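Local coordinates for beta-galactosidase (Marinomonas sp. ef1, PDB 6Y2K), which hydrolyses beta-galactosides by releasing their terminal galactose, working as a cold-active, hexameric glycoside hydrolase of family GH42, at residues Ser266-Ser271 against Met313-Gly318; Leu272-Leu277 against Trp322-Pro327; Leu519-Glu524 against Thr555-Leu560; Trp549-Lys554 against His576-Ser581. All coordinates share one frame; numbering follows the deposited sequence.

Contact 1 (Ser266-Ser271 against Met313-Gly318); sequences SYPLGS and MEQQPG
Ser266 sits side by side with Gln315, pairing strands 261-266 and 310-315, the parallel sixth and seventh strands of the TIM barrel, at their C-terminal ends. Its N bonds to Glu314 O at 2.8 Å, its O takes the N-H of Gln316, and a water joins Ser266 OG to Gln315 NE2. Tyr267, the N-cap of helix 268-274, sends its ring back along the partner strand: CD1 packs on Gln316 CB, and at the far end OH donates to Glu314 OE1 at 2.7 Å, meeting the anti side of a carboxylate turned 70° from the ring. Pro268 CD rests 3.3 Å from Gln316 OE1, and that oxygen accepts the N-H of Leu269 at 3.2 Å. Leu269 CG lies against Gln316 NE2, whose own hydrogen goes to Gly318 O at 2.8 Å, within the amide plane. With CG anti to the backbone N (chi1 -175°) and the chain extended, Gln316 spans from just past the strand's end to the helix's first turn. An alanine here would remove both hydrogen bonds of the side-chain amide and is likely to leave the N-H of Leu269 and Gly318 O without these partners. Glu314 OE2 forms a salt bridge with Arg33. Clan GH-A enzymes carry their nucleophile at the end of the seventh strand; the position of Glu314 is consistent with that role, and Tyr267 and Arg33 would help to fix its carboxylate.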
loop_
_atom_site.group_PDB
_atom_site.type_symbol
_atom_site.label_atom_id
_atom_site.label_comp_id
_atom_site.label_asym_id
_atom_site.label_seq_id
_atom_site.Cartn_x
_atom_site.Cartn_y
_atom_site.Cartn_z
ATOM N N SER A 266 30.890 -24.110 -0.005
ATOM C CA SER A 266 29.779 -23.407 0.630
ATOM C C SER A 266 30.043 -21.915 0.729
ATOM O O SER A 266 30.955 -21.467 1.444
ATOM C CB SER A 266 29.517 -23.951 2.034
ATOM O OG SER A 266 28.410 -23.273 2.628
ATOM N N TYR A 267 29.214 -21.146 0.027
ATOM C CA TYR A 267 29.290 -19.704 0.040
ATOM C C TYR A 267 27.897 -19.146 0.318
ATOM O O TYR A 267 27.226 -18.666 -0.599
ATOM C CB TYR A 267 29.853 -19.212 -1.285
ATOM C CG TYR A 267 31.260 -19.687 -1.558
ATOM C CD1 TYR A 267 32.355 -19.043 -0.980
ATOM C CD2 TYR A 267 31.503 -20.781 -2.391
ATOM C CE1 TYR A 267 33.647 -19.469 -1.223
ATOM C CE2 TYR A 267 32.795 -21.215 -2.644
ATOM C CZ TYR A 267 33.862 -20.557 -2.055
ATOM O OH TYR A 267 35.145 -20.963 -2.310
ATOM N N PRO A 268 27.457 -19.207 1.591
ATOM C CA PRO A 268 26.073 -18.887 1.954
ATOM C C PRO A 268 25.575 -17.499 1.543
ATOM O O PRO A 268 24.401 -17.361 1.208
ATOM C CB PRO A 268 26.077 -19.015 3.484
ATOM C CG PRO A 268 27.190 -19.951 3.764
ATOM C CD PRO A 268 28.247 -19.530 2.796
ATOM N N LEU A 269 26.451 -16.494 1.554
ATOM C CA LEU A 269 26.044 -15.126 1.190
ATOM C C LEU A 269 25.907 -14.952 -0.306
ATOM O O LEU A 269 25.050 -14.215 -0.757
ATOM C CB LEU A 269 27.004 -14.076 1.733
ATOM C CG LEU A 269 27.438 -14.199 3.196
ATOM C CD1 LEU A 269 28.149 -12.923 3.622
ATOM C CD2 LEU A 269 26.277 -14.510 4.124
ATOM N N GLY A 270 26.762 -15.632 -1.071
ATOM C CA GLY A 270 26.681 -15.621 -2.521
ATOM C C GLY A 270 25.440 -16.327 -3.021
ATOM O O GLY A 270 24.735 -15.788 -3.861
ATOM N N SER A 271 25.167 -17.525 -2.499
ATOM C CA SER A 271 23.974 -18.282 -2.906
ATOM C C SER A 271 22.664 -17.573 -2.513
ATOM O O SER A 271 21.717 -17.549 -3.300
ATOM C CB SER A 271 24.003 -19.719 -2.368
ATOM O OG SER A 271 23.903 -19.759 -0.950
ATOM N N MET A 313 35.293 -28.560 1.266
ATOM C CA MET A 313 36.583 -28.210 0.670
ATOM C C MET A 313 36.805 -26.704 0.618
ATOM O O MET A 313 37.941 -26.259 0.716
ATOM C CB MET A 313 36.706 -28.782 -0.740
ATOM C CG MET A 313 38.101 -28.702 -1.342
ATOM S SD MET A 313 39.270 -29.750 -0.439
ATOM C CE MET A 313 38.837 -31.340 -1.116
ATOM N N GLU A 314 35.730 -25.932 0.435
ATOM C CA GLU A 314 35.813 -24.468 0.348
ATOM C C GLU A 314 34.705 -23.822 1.184
ATOM O O GLU A 314 33.521 -23.951 0.863
ATOM C CB GLU A 314 35.699 -23.992 -1.111
ATOM C CG GLU A 314 36.732 -24.571 -2.081
ATOM C CD GLU A 314 36.551 -24.103 -3.514
ATOM O OE1 GLU A 314 35.766 -23.161 -3.737
ATOM O OE2 GLU A 314 37.196 -24.672 -4.435
ATOM N N GLN A 315 35.094 -23.140 2.261
ATOM C CA GLN A 315 34.152 -22.426 3.129
ATOM C C GLN A 315 34.363 -20.924 3.015
ATOM O O GLN A 315 35.501 -20.437 3.156
ATOM C CB GLN A 315 34.341 -22.849 4.589
ATOM C CG GLN A 315 33.348 -22.233 5.571
ATOM C CD GLN A 315 31.911 -22.634 5.270
ATOM O OE1 GLN A 315 31.566 -23.817 5.330
ATOM N NE2 GLN A 315 31.067 -21.651 4.952
ATOM N N GLN A 316 33.272 -20.190 2.785
ATOM C CA GLN A 316 33.322 -18.728 2.728
ATOM C C GLN A 316 33.933 -18.166 4.014
ATOM O O GLN A 316 33.473 -18.527 5.086
ATOM C CB GLN A 316 31.922 -18.135 2.543
ATOM C CG GLN A 316 31.925 -16.626 2.356
ATOM C CD GLN A 316 30.621 -16.043 1.815
ATOM O OE1 GLN A 316 29.642 -16.761 1.549
ATOM N NE2 GLN A 316 30.606 -14.722 1.653
ATOM N N PRO A 317 34.963 -17.299 3.908
ATOM C CA PRO A 317 35.610 -16.668 5.065
ATOM C C PRO A 317 35.343 -15.168 5.220
ATOM O O PRO A 317 35.775 -14.560 6.210
ATOM C CB PRO A 317 37.093 -16.869 4.741
ATOM C CG PRO A 317 37.137 -16.619 3.265
ATOM C CD PRO A 317 35.826 -17.157 2.712
ATOM N N GLY A 318 34.662 -14.579 4.242
ATOM C CA GLY A 318 34.518 -13.134 4.135
ATOM C C GLY A 318 33.761 -12.847 2.846
ATOM O O GLY A 318 33.214 -13.776 2.241
HETATM O O HOH W 1 28.131 -22.843 5.138
#

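Contact 2 (Leu272-Leu277 against Trp322-Pro327)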
loop_
_atom_site.group_PDB
_atom_site.type_symbol
_atom_site.label_atom_id
_atom_site.label_comp_id
_atom_site.label_asym_id
_atom_site.label_seq_id
_atom_site.Cartn_x
_atom_site.Cartn_y
_atom_site.Cartn_z
ATOM N N LEU A 272 22.621 -16.967 -1.328
ATOM C CA LEU A 272 21.424 -16.227 -0.907
ATOM C C LEU A 272 21.094 -15.089 -1.884
ATOM O O LEU A 272 19.955 -14.967 -2.342
ATOM C CB LEU A 272 21.572 -15.672 0.511
ATOM C CG LEU A 272 20.342 -14.924 1.046
ATOM C CD1 LEU A 272 19.098 -15.806 1.088
ATOM C CD2 LEU A 272 20.653 -14.352 2.412
ATOM N N ASP A 273 22.100 -14.276 -2.195
ATOM C CA ASP A 273 21.918 -13.121 -3.068
ATOM C C ASP A 273 21.615 -13.552 -4.501
ATOM O O ASP A 273 20.715 -12.985 -5.136
ATOM C CB ASP A 273 23.146 -12.207 -3.043
ATOM C CG ASP A 273 22.997 -11.007 -3.969
ATOM O OD1 ASP A 273 22.312 -10.027 -3.603
ATOM O OD2 ASP A 273 23.566 -11.045 -5.079
ATOM N N LYS A 274 22.342 -14.557 -4.988
ATOM C CA LYS A 274 22.235 -14.986 -6.384
ATOM C C LYS A 274 21.011 -15.850 -6.734
ATOM O O LYS A 274 20.429 -15.668 -7.801
ATOM C CB LYS A 274 23.510 -15.730 -6.813
ATOM C CG LYS A 274 23.539 -16.131 -8.284
ATOM C CD LYS A 274 24.801 -16.900 -8.615
ATOM C CE LYS A 274 24.805 -17.334 -10.068
ATOM N NZ LYS A 274 25.805 -18.415 -10.290
ATOM N N GLU A 275 20.651 -16.807 -5.879
ATOM C CA GLU A 275 19.707 -17.870 -6.273
ATOM C C GLU A 275 18.230 -17.443 -6.295
ATOM O O GLU A 275 17.730 -16.919 -5.300
ATOM C CB GLU A 275 19.853 -19.102 -5.366
ATOM C CG GLU A 275 21.196 -19.812 -5.459
ATOM C CD GLU A 275 21.530 -20.349 -6.840
ATOM O OE1 GLU A 275 22.739 -20.453 -7.154
ATOM O OE2 GLU A 275 20.597 -20.680 -7.603
ATOM N N PRO A 276 17.519 -17.688 -7.415
ATOM C CA PRO A 276 16.077 -17.397 -7.434
ATOM C C PRO A 276 15.218 -18.214 -6.476
ATOM O O PRO A 276 14.077 -17.838 -6.230
ATOM C CB PRO A 276 15.674 -17.695 -8.884
ATOM C CG PRO A 276 16.915 -17.484 -9.664
ATOM C CD PRO A 276 18.024 -17.978 -8.771
ATOM N N LEU A 277 15.734 -19.327 -5.958
ATOM C CA LEU A 277 15.078 -20.077 -4.867
ATOM C C LEU A 277 14.549 -19.179 -3.732
ATOM O O LEU A 277 13.454 -19.397 -3.207
ATOM C CB LEU A 277 16.085 -21.071 -4.275
ATOM C CG LEU A 277 15.727 -21.833 -3.000
ATOM C CD1 LEU A 277 14.566 -22.768 -3.252
ATOM C CD2 LEU A 277 16.936 -22.610 -2.514
ATOM N N TRP A 322 31.738 -12.947 -6.763
ATOM C CA TRP A 322 31.010 -13.461 -7.940
ATOM C C TRP A 322 29.491 -13.284 -7.938
ATOM O O TRP A 322 28.873 -13.415 -8.989
ATOM C CB TRP A 322 31.381 -14.924 -8.232
ATOM C CG TRP A 322 31.327 -15.866 -7.061
ATOM C CD1 TRP A 322 32.390 -16.330 -6.338
ATOM C CD2 TRP A 322 30.162 -16.470 -6.492
ATOM N NE1 TRP A 322 31.957 -17.174 -5.350
ATOM C CE2 TRP A 322 30.595 -17.286 -5.426
ATOM C CE3 TRP A 322 28.790 -16.403 -6.778
ATOM C CZ2 TRP A 322 29.709 -18.020 -4.640
ATOM C CZ3 TRP A 322 27.906 -17.149 -5.995
ATOM C CH2 TRP A 322 28.370 -17.940 -4.937
ATOM N N ALA A 323 28.885 -12.977 -6.791
ATOM C CA ALA A 323 27.437 -12.749 -6.747
ATOM C C ALA A 323 27.133 -11.309 -7.178
ATOM O O ALA A 323 28.035 -10.465 -7.162
ATOM C CB ALA A 323 26.904 -13.024 -5.364
ATOM N N PRO A 324 25.876 -11.020 -7.578
ATOM C CA PRO A 324 25.550 -9.624 -7.917
ATOM C C PRO A 324 25.876 -8.642 -6.783
ATOM O O PRO A 324 26.394 -7.545 -7.034
ATOM C CB PRO A 324 24.040 -9.670 -8.217
ATOM C CG PRO A 324 23.785 -11.079 -8.648
ATOM C CD PRO A 324 24.769 -11.942 -7.904
ATOM N N HIS A 325 25.611 -9.049 -5.541
ATOM C CA HIS A 325 25.991 -8.251 -4.376
ATOM C C HIS A 325 26.753 -9.140 -3.414
ATOM O O HIS A 325 26.438 -10.331 -3.282
ATOM C CB HIS A 325 24.756 -7.634 -3.720
ATOM C CG HIS A 325 23.759 -7.119 -4.713
ATOM N ND1 HIS A 325 22.666 -7.854 -5.110
ATOM C CD2 HIS A 325 23.721 -5.966 -5.427
ATOM C CE1 HIS A 325 21.986 -7.175 -6.020
ATOM N NE2 HIS A 325 22.606 -6.027 -6.233
ATOM N N ASN A 326 27.752 -8.550 -2.757
ATOM C CA ASN A 326 28.728 -9.294 -1.962
ATOM C C ASN A 326 28.954 -8.656 -0.586
ATOM O O ASN A 326 29.956 -7.972 -0.350
ATOM C CB ASN A 326 30.024 -9.419 -2.756
ATOM C CG ASN A 326 29.820 -10.174 -4.062
ATOM O OD1 ASN A 326 29.558 -11.379 -4.058
ATOM N ND2 ASN A 326 29.891 -9.461 -5.182
ATOM N N PRO A 327 28.002 -8.871 0.337
ATOM C CA PRO A 327 28.142 -8.289 1.670
ATOM C C PRO A 327 29.212 -8.991 2.498
ATOM O O PRO A 327 29.588 -10.123 2.189
ATOM C CB PRO A 327 26.756 -8.515 2.283
ATOM C CG PRO A 327 26.297 -9.776 1.645
ATOM C CD PRO A 327 26.767 -9.672 0.226
#
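Asp273, in the last turn of helix 268-274, holds His325 in the long loop that follows the seventh strand of the TIM barrel; the contact thus ties together two loop regions at the C-terminal mouth of the barrel. A chi1 of 179° carries the carboxylate away from its own backbone N and toward the loop. CB passes 3.8 Å from His325 O, and CG lies beside His325 ND1. At the tip the two oxygens divide the work. OD1 accepts from His325 ND1 at 2.7 Å on its syn lone pair; the bond lies in the imidazole plane, and ring and carboxylate stand almost perpendicular, at 89°. OD2 takes the backbone N-H of His325 at 2.9 Å, from well above the carboxylate plane, and also touches Pro324 CD at 3.2 Å. Replacing Asp273 by a leucine is likely to leave both N-H groups of His325 without their acceptor and the ring less firmly fixed. The loop also faces a second subunit, where Pro324 packs on Arg431 and His325 on Pro530 of that chain. Farther out, extended Lys274 crosses the indole of Trp322 at about a right angle, its CD meeting the ring edge at CZ3, 4.1 Å away.

Contact 3 (Leu519-Glu524 against Thr555-Leu560)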
loop_
_atom_site.group_PDB
_atom_site.type_symbol
_atom_site.label_atom_id
_atom_site.label_comp_id
_atom_site.label_asym_id
_atom_site.label_seq_id
_atom_site.Cartn_x
_atom_site.Cartn_y
_atom_site.Cartn_z
ATOM N N LEU A 519 -0.171 -47.551 -2.984
ATOM C CA LEU A 519 -1.027 -46.410 -2.681
ATOM C C LEU A 519 -2.063 -46.289 -3.793
ATOM O O LEU A 519 -1.817 -45.615 -4.792
ATOM C CB LEU A 519 -0.172 -45.143 -2.572
ATOM C CG LEU A 519 0.477 -44.952 -1.200
ATOM C CD1 LEU A 519 1.733 -44.091 -1.255
ATOM C CD2 LEU A 519 -0.539 -44.347 -0.247
ATOM N N PRO A 520 -3.213 -46.986 -3.651
ATOM C CA PRO A 520 -4.172 -47.012 -4.763
ATOM C C PRO A 520 -4.893 -45.674 -5.004
ATOM O O PRO A 520 -5.825 -45.309 -4.283
ATOM C CB PRO A 520 -5.146 -48.132 -4.375
ATOM C CG PRO A 520 -5.025 -48.261 -2.893
ATOM C CD PRO A 520 -3.606 -47.897 -2.559
ATOM N N LEU A 521 -4.432 -44.965 -6.030
ATOM C CA LEU A 521 -5.057 -43.729 -6.488
ATOM C C LEU A 521 -4.726 -43.506 -7.958
ATOM O O LEU A 521 -3.813 -44.142 -8.493
ATOM C CB LEU A 521 -4.559 -42.559 -5.639
ATOM C CG LEU A 521 -3.049 -42.280 -5.685
ATOM C CD1 LEU A 521 -2.758 -41.049 -6.531
ATOM C CD2 LEU A 521 -2.487 -42.094 -4.290
ATOM N N THR A 522 -5.471 -42.610 -8.602
ATOM C CA THR A 522 -5.254 -42.264 -9.997
ATOM C C THR A 522 -5.193 -40.746 -10.146
ATOM O O THR A 522 -6.122 -40.056 -9.740
ATOM C CB THR A 522 -6.383 -42.822 -10.884
ATOM O OG1 THR A 522 -6.421 -44.248 -10.761
ATOM C CG2 THR A 522 -6.165 -42.456 -12.359
ATOM N N VAL A 523 -4.104 -40.237 -10.716
ATOM C CA VAL A 523 -4.023 -38.829 -11.099
ATOM C C VAL A 523 -4.694 -38.707 -12.455
ATOM O O VAL A 523 -4.141 -39.112 -13.480
ATOM C CB VAL A 523 -2.575 -38.305 -11.187
ATOM C CG1 VAL A 523 -2.550 -36.830 -11.611
ATOM C CG2 VAL A 523 -1.859 -38.501 -9.857
ATOM N N GLU A 524 -5.891 -38.146 -12.456
ATOM C CA GLU A 524 -6.696 -38.042 -13.668
ATOM C C GLU A 524 -6.151 -36.961 -14.594
ATOM O O GLU A 524 -6.136 -37.129 -15.815
ATOM C CB GLU A 524 -8.147 -37.741 -13.304
ATOM C CG GLU A 524 -8.800 -38.827 -12.450
ATOM C CD GLU A 524 -10.218 -38.492 -12.029
ATOM O OE1 GLU A 524 -10.532 -37.301 -11.823
ATOM O OE2 GLU A 524 -11.031 -39.430 -11.898
ATOM N N THR A 555 -9.507 -41.619 -5.567
ATOM C CA THR A 555 -9.017 -42.628 -4.625
ATOM C C THR A 555 -10.104 -43.001 -3.628
ATOM O O THR A 555 -11.010 -42.211 -3.384
ATOM C CB THR A 555 -7.772 -42.139 -3.850
ATOM O OG1 THR A 555 -7.225 -43.209 -3.065
ATOM C CG2 THR A 555 -8.101 -40.964 -2.919
ATOM N N GLU A 556 -10.000 -44.207 -3.068
ATOM C CA GLU A 556 -10.813 -44.612 -1.922
ATOM C C GLU A 556 -10.041 -44.479 -0.609
ATOM O O GLU A 556 -10.611 -44.660 0.460
ATOM C CB GLU A 556 -11.308 -46.056 -2.091
ATOM C CG GLU A 556 -12.217 -46.275 -3.288
ATOM C CD GLU A 556 -13.450 -45.391 -3.270
ATOM O OE1 GLU A 556 -13.818 -44.873 -4.348
ATOM O OE2 GLU A 556 -14.052 -45.200 -2.179
ATOM N N LEU A 557 -8.758 -44.132 -0.680
ATOM C CA LEU A 557 -7.961 -43.923 0.526
ATOM C C LEU A 557 -8.549 -42.783 1.371
ATOM O O LEU A 557 -9.105 -41.841 0.815
ATOM C CB LEU A 557 -6.507 -43.597 0.167
ATOM C CG LEU A 557 -5.674 -44.723 -0.433
ATOM C CD1 LEU A 557 -4.391 -44.160 -1.018
ATOM C CD2 LEU A 557 -5.368 -45.801 0.605
ATOM N N PRO A 558 -8.425 -42.864 2.713
ATOM C CA PRO A 558 -8.858 -41.725 3.521
ATOM C C PRO A 558 -8.041 -40.475 3.203
ATOM O O PRO A 558 -6.838 -40.588 2.935
ATOM C CB PRO A 558 -8.564 -42.167 4.958
ATOM C CG PRO A 558 -8.404 -43.648 4.904
ATOM C CD PRO A 558 -7.846 -43.932 3.543
ATOM N N CYS A 559 -8.698 -39.317 3.243
ATOM C CA CYS A 559 -8.072 -38.026 2.970
ATOM C C CYS A 559 -7.769 -37.301 4.273
ATOM O O CYS A 559 -8.640 -37.162 5.126
ATOM C CB CYS A 559 -8.999 -37.158 2.130
ATOM S SG CYS A 559 -9.142 -37.713 0.426
ATOM N N LEU A 560 -6.527 -36.840 4.403
ATOM C CA LEU A 560 -6.083 -36.035 5.534
ATOM C C LEU A 560 -6.114 -34.537 5.218
ATOM O O LEU A 560 -6.149 -33.719 6.149
ATOM C CB LEU A 560 -4.676 -36.445 5.961
ATOM C CG LEU A 560 -4.445 -37.892 6.432
ATOM C CD1 LEU A 560 -5.435 -38.267 7.535
ATOM C CD2 LEU A 560 -4.495 -38.922 5.302
HETATM O O HOH W 2 -8.137 -46.473 -3.442
#
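The backbones of Leu521 and Thr555 draw together to 4.5 Å between CA atoms, at the end of the two-stranded antiparallel sheet of strands 521-528 and 549-555 in the trimerisation domain. Here Leu521 CB packs on Thr555 CB, 3.7 Å away. The hydroxyl of Thr555 does the polar work: turned away from its own backbone N by a chi1 of -173°, OG1 donates to Pro520 O at 2.8 Å, tilted 16° from the carbonyl plane. Thr555 OG1 in turn accepts the N-H of Leu557 at 3.0 Å, closing an ST turn that bends the chain as it leaves the strand. A water gives a hydrogen to Pro520 O at 2.7 Å and receives one from Glu556 N. The turn brings Leu557 back over the other segment, where its CD1 methyl meets three residues: Leu519 CD2 at 3.9 Å, Pro520 CD at 4.1 Å and, more loosely, Leu521 CD2. Leu557 crosses Leu519 and the ring of Pro520 at about a right angle. Strand 576-579 continues the packing, His576 against Leu519 and Tyr578 against Leu521. Pro520 O therefore receives two hydrogens, one from protein and one from water, and Thr555, donor and acceptor at once, couples the sheet's end to the turn that leads into strand 559-563.

Contact 4 (Trp549-Lys554 against His576-Ser581)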
loop_
_atom_site.group_PDB
_atom_site.type_symbol
_atom_site.label_atom_id
_atom_site.label_comp_id
_atom_site.label_asym_id
_atom_site.label_seq_id
_atom_site.Cartn_x
_atom_site.Cartn_y
_atom_site.Cartn_z
ATOM N N TRP A 549 1.156 -26.671 -8.276
ATOM C CA TRP A 549 0.852 -28.008 -8.768
ATOM C C TRP A 549 -0.313 -28.592 -7.965
ATOM O O TRP A 549 -0.261 -28.649 -6.744
ATOM C CB TRP A 549 2.091 -28.886 -8.615
ATOM C CG TRP A 549 2.027 -30.152 -9.383
ATOM C CD1 TRP A 549 1.636 -31.376 -8.921
ATOM C CD2 TRP A 549 2.360 -30.328 -10.757
ATOM N NE1 TRP A 549 1.704 -32.308 -9.928
ATOM C CE2 TRP A 549 2.150 -31.691 -11.067
ATOM C CE3 TRP A 549 2.818 -29.463 -11.762
ATOM C CZ2 TRP A 549 2.389 -32.219 -12.345
ATOM C CZ3 TRP A 549 3.053 -29.981 -13.030
ATOM C CH2 TRP A 549 2.835 -31.353 -13.312
ATOM N N HIS A 550 -1.352 -29.018 -8.676
ATOM C CA HIS A 550 -2.651 -29.339 -8.086
ATOM C C HIS A 550 -3.239 -30.533 -8.838
ATOM O O HIS A 550 -3.946 -30.373 -9.832
ATOM C CB HIS A 550 -3.542 -28.077 -8.165
ATOM C CG HIS A 550 -4.921 -28.227 -7.595
ATOM N ND1 HIS A 550 -6.004 -27.546 -8.112
ATOM C CD2 HIS A 550 -5.388 -28.925 -6.533
ATOM C CE1 HIS A 550 -7.084 -27.842 -7.409
ATOM N NE2 HIS A 550 -6.736 -28.668 -6.438
ATOM N N GLU A 551 -2.912 -31.736 -8.373
ATOM C CA GLU A 551 -3.365 -32.964 -9.044
ATOM C C GLU A 551 -4.825 -33.246 -8.750
ATOM O O GLU A 551 -5.252 -33.149 -7.602
ATOM C CB GLU A 551 -2.506 -34.167 -8.638
ATOM C CG GLU A 551 -1.116 -34.122 -9.240
ATOM C CD GLU A 551 -0.141 -35.100 -8.624
ATOM O OE1 GLU A 551 -0.545 -35.936 -7.774
ATOM O OE2 GLU A 551 1.046 -35.025 -9.012
ATOM N N GLN A 552 -5.578 -33.584 -9.795
ATOM C CA GLN A 552 -6.966 -34.024 -9.686
ATOM C C GLN A 552 -6.936 -35.548 -9.546
ATOM O O GLN A 552 -6.542 -36.245 -10.494
ATOM C CB GLN A 552 -7.755 -33.610 -10.930
ATOM C CG GLN A 552 -9.220 -34.025 -10.918
ATOM C CD GLN A 552 -9.935 -33.664 -12.212
ATOM O OE1 GLN A 552 -9.950 -32.495 -12.625
ATOM N NE2 GLN A 552 -10.541 -34.653 -12.843
ATOM N N ILE A 553 -7.354 -36.056 -8.384
ATOM C CA ILE A 553 -7.118 -37.454 -7.994
ATOM C C ILE A 553 -8.427 -38.170 -7.651
ATOM O O ILE A 553 -9.328 -37.582 -7.045
ATOM C CB ILE A 553 -6.153 -37.521 -6.788
ATOM C CG1 ILE A 553 -4.747 -37.061 -7.204
ATOM C CG2 ILE A 553 -6.066 -38.931 -6.196
ATOM C CD1 ILE A 553 -3.809 -36.789 -6.043
ATOM N N LYS A 554 -8.516 -39.436 -8.056
ATOM C CA LYS A 554 -9.579 -40.340 -7.628
ATOM C C LYS A 554 -8.950 -41.423 -6.756
ATOM O O LYS A 554 -7.954 -42.042 -7.141
ATOM C CB LYS A 554 -10.296 -40.958 -8.831
ATOM C CG LYS A 554 -11.441 -41.886 -8.438
ATOM C CD LYS A 554 -12.437 -42.078 -9.571
ATOM C CE LYS A 554 -13.609 -42.954 -9.141
ATOM N NZ LYS A 554 -14.831 -42.693 -9.960
ATOM N N HIS A 576 1.555 -45.532 4.868
ATOM C CA HIS A 576 1.741 -45.066 3.485
ATOM C C HIS A 576 0.839 -43.872 3.158
ATOM O O HIS A 576 -0.375 -43.939 3.345
ATOM C CB HIS A 576 1.480 -46.211 2.504
ATOM C CG HIS A 576 2.260 -47.453 2.813
ATOM N ND1 HIS A 576 1.746 -48.493 3.559
ATOM C CD2 HIS A 576 3.530 -47.807 2.502
ATOM C CE1 HIS A 576 2.661 -49.438 3.684
ATOM N NE2 HIS A 576 3.754 -49.048 3.051
ATOM N N TYR A 577 1.446 -42.789 2.661
ATOM C CA TYR A 577 0.731 -41.543 2.331
ATOM C C TYR A 577 1.198 -40.983 0.990
ATOM O O TYR A 577 2.366 -41.138 0.628
ATOM C CB TYR A 577 0.929 -40.508 3.453
ATOM C CG TYR A 577 0.436 -41.031 4.786
ATOM C CD1 TYR A 577 1.234 -41.872 5.566
ATOM C CD2 TYR A 577 -0.850 -40.740 5.239
ATOM C CE1 TYR A 577 0.772 -42.391 6.766
ATOM C CE2 TYR A 577 -1.322 -41.242 6.443
ATOM C CZ TYR A 577 -0.508 -42.068 7.201
ATOM O OH TYR A 577 -0.968 -42.582 8.393
ATOM N N TYR A 578 0.262 -40.379 0.257
ATOM C CA TYR A 578 0.529 -39.675 -0.995
ATOM C C TYR A 578 0.039 -38.222 -0.902
ATOM O O TYR A 578 -1.090 -37.966 -0.461
ATOM C CB TYR A 578 -0.164 -40.352 -2.188
ATOM C CG TYR A 578 0.152 -39.671 -3.507
ATOM C CD1 TYR A 578 1.354 -39.918 -4.162
ATOM C CD2 TYR A 578 -0.727 -38.740 -4.074
ATOM C CE1 TYR A 578 1.665 -39.269 -5.354
ATOM C CE2 TYR A 578 -0.427 -38.097 -5.273
ATOM C CZ TYR A 578 0.773 -38.360 -5.904
ATOM O OH TYR A 578 1.099 -37.736 -7.090
ATOM N N LEU A 579 0.885 -37.294 -1.353
ATOM C CA LEU A 579 0.562 -35.873 -1.433
ATOM C C LEU A 579 0.512 -35.479 -2.906
ATOM O O LEU A 579 1.487 -35.670 -3.624
ATOM C CB LEU A 579 1.631 -35.064 -0.690
ATOM C CG LEU A 579 1.643 -33.528 -0.795
ATOM C CD1 LEU A 579 0.363 -32.929 -0.235
ATOM C CD2 LEU A 579 2.860 -32.971 -0.075
ATOM N N GLY A 580 -0.607 -34.913 -3.342
ATOM C CA GLY A 580 -0.842 -34.588 -4.748
ATOM C C GLY A 580 -0.764 -33.117 -5.127
ATOM O O GLY A 580 -0.830 -32.797 -6.312
ATOM N N SER A 581 -0.654 -32.220 -4.141
ATOM C CA SER A 581 -0.480 -30.785 -4.402
ATOM C C SER A 581 0.672 -30.226 -3.581
ATOM O O SER A 581 0.981 -30.761 -2.504
ATOM C CB SER A 581 -1.762 -30.011 -4.077
ATOM O OG SER A 581 -2.865 -30.467 -4.860
HETATM O O HOH W 3 -4.118 -32.851 -5.156
#
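Glu551, which meets Tyr578 across this contact of the trimerisation domain, has its OE2 gripped twice: by Trp549 NE1 at 2.9 Å, with OE2 lying in the indole plane, and by the backbone N of Arg496. Its other oxygen, OE1, accepts from Tyr578 OH at 2.5 Å on the syn lone pair, with carboxylate and phenol nearly coplanar, 19° apart. Three donors thus hold this buried carboxylate flat and fix its rotation. A chi1 of -177° swings the tyrosine ring clear of its own main-chain N and across at strand 549-555. Ile553 CD1 meets the edge of the same ring, 3.7 Å from CE2, and rests on Gly580 CA at 3.9 Å, where a CB would collide with it. In the backbone, Glu551 N bonds to Gly580 O at 3.1 Å. Next along, His550 and Ser581 form an antiparallel non-hydrogen-bonded pair; Ser581 OG lies at the imidazole edge, while the ring nitrogens bond to Asp563 and Asp527. A water links Ser581 OG to Glu551 O. Strand 549-555, paired with strand 521-528, crosses here where strand 576-579 of the large mixed sheet gives way to strand 581-583, with Ala493 touching Tyr578 and Met571 touching Ile553.

Overall arrangement
The four contacts form two pairs. Contacts 1 and 2, with centres 11 Å apart, share helix 268-274 and line the C-terminal mouth of the catalytic barrel; Tyr267 CB touches Trp322 CZ2 at 3.6 Å, and each of these two residues lies about 3 Å from a bound glycerol, probably from the crystallisation liquor, which may mark the pocket there. Contacts 3 and 4, centres 8 Å apart, belong to the trimerisation domain and join through strands 521-528 and 549-555, with Glu524 N 2.8 Å from Gln552 O. The nearest atoms of contacts 2 and 4 are about 15 Å apart. Contacts 2 and 4 reach other subunits of the hexamer, contact 3 through a long, weak ion pair of Glu524.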